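Peptidoglycan glycosyltransferase (Atopobium parvulum, PDB 4OVD) is a bacterial penicillin-binding protein that combines the dimerisation domain of that family with a transpeptidase-type domain. Local coordinates at residues 454-457 with 458-462. Sequence-based numbering, arbitrary orientation.
Sequences DVIS and SSTAS
The flat carbonyl group of Ser-457 meets the backbone N-H of Ala-461 only slightly off its plane, the donor being tilted by 16°, and the CB of Ala-461 lies near the same oxygen. Ser-457 occupies the N-cap position of helix 458-474, and this nearly straight bond, 3.1 Å from Ala-461 N to Ser-457 O, begins the helical pattern within the transpeptidase domain. Serine suits the place because its short hydroxyl can bend back over the first turn. With chi1 at 66°, Ser-457 OG sits between its own backbone N and carbonyl carbon and so faces the helix start, 2.8 Å from Ser-459 OG in a hydroxyl-hydroxyl hydrogen bond whose donor may be either one. Ser-457 OG also lies 3.1 Å from Thr-460 OG1, a possible second hydrogen bond that would compete for the same proton. Thr-460 OG1 is held in addition by Asp-307 of helix 298-307, whose OD1 receives the backbone N-H of Ser-457 as well; one carboxylate oxygen thus ties the cap residue and the first turn to a neighbouring helix. Threonine serves both sides here, since its methyl turns to the apolar neighbour: Thr-460 CG2 stands 3.9 Å from Ile-456 CD1. The same CD1, carried out by an extended chain (chi2 -177°), also meets the small methyl of Ala-461, 4.2 Å from its CB, while Phe-376 also packs against the isoleucine. One residue on from the cap, Ser-458 O takes two donors from the next turn, on opposite faces of its carbonyl plane, Ser-462 N and Ser-462 OG, the hydroxyl reaching it at 2.9 Å.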
# COMPACT_ATOMS: atom_id res chain seq x y z
N ASP A 454 17.24 -3.48 5.82
CA ASP A 454 17.94 -3.92 4.61
C ASP A 454 17.42 -5.28 4.27
O ASP A 454 17.62 -6.22 5.01
CB ASP A 454 19.45 -3.98 4.81
CG ASP A 454 20.06 -2.62 5.02
OD1 ASP A 454 19.33 -1.59 4.97
OD2 ASP A 454 21.28 -2.57 5.22
N VAL A 455 16.71 -5.38 3.17
CA VAL A 455 16.08 -6.64 2.81
C VAL A 455 16.84 -7.38 1.72
O VAL A 455 17.03 -8.56 1.80
CB VAL A 455 14.60 -6.35 2.43
CG1 VAL A 455 13.89 -7.60 2.02
CG2 VAL A 455 13.92 -5.73 3.62
N ILE A 456 17.19 -6.67 0.67
CA ILE A 456 17.96 -7.22 -0.44
C ILE A 456 19.10 -6.25 -0.76
O ILE A 456 19.08 -5.09 -0.32
CB ILE A 456 17.09 -7.39 -1.69
CG1 ILE A 456 16.44 -6.08 -2.04
CG2 ILE A 456 16.01 -8.45 -1.47
CD1 ILE A 456 15.52 -6.20 -3.20
N SER A 457 20.08 -6.69 -1.53
CA SER A 457 21.16 -5.77 -1.94
C SER A 457 20.68 -4.79 -3.01
O SER A 457 19.65 -5.00 -3.66
CB SER A 457 22.29 -6.55 -2.58
OG SER A 457 21.86 -7.13 -3.79
N SER A 458 21.47 -3.76 -3.26
CA SER A 458 21.13 -2.78 -4.26
C SER A 458 21.20 -3.40 -5.64
O SER A 458 20.51 -2.95 -6.55
CB SER A 458 22.05 -1.53 -4.20
OG SER A 458 23.39 -1.93 -4.22
N SER A 459 22.09 -4.38 -5.81
CA SER A 459 22.18 -5.04 -7.11
C SER A 459 20.88 -5.80 -7.40
O SER A 459 20.39 -5.76 -8.53
CB SER A 459 23.37 -5.97 -7.21
OG SER A 459 23.36 -6.95 -6.19
N THR A 460 20.38 -6.56 -6.44
CA THR A 460 19.10 -7.26 -6.62
C THR A 460 17.99 -6.26 -6.93
O THR A 460 17.23 -6.52 -7.83
CB THR A 460 18.78 -8.06 -5.36
OG1 THR A 460 19.85 -8.99 -5.16
CG2 THR A 460 17.47 -8.74 -5.48
N ALA A 461 17.90 -5.14 -6.17
CA ALA A 461 16.95 -4.10 -6.39
C ALA A 461 17.01 -3.58 -7.81
O ALA A 461 15.98 -3.43 -8.44
CB ALA A 461 17.09 -2.97 -5.42
N SER A 462 18.21 -3.35 -8.32
CA SER A 462 18.39 -2.92 -9.67
C SER A 462 17.94 -3.95 -10.71
O SER A 462 17.39 -3.58 -11.71
CB SER A 462 19.89 -2.63 -9.94
OG SER A 462 20.27 -1.56 -9.13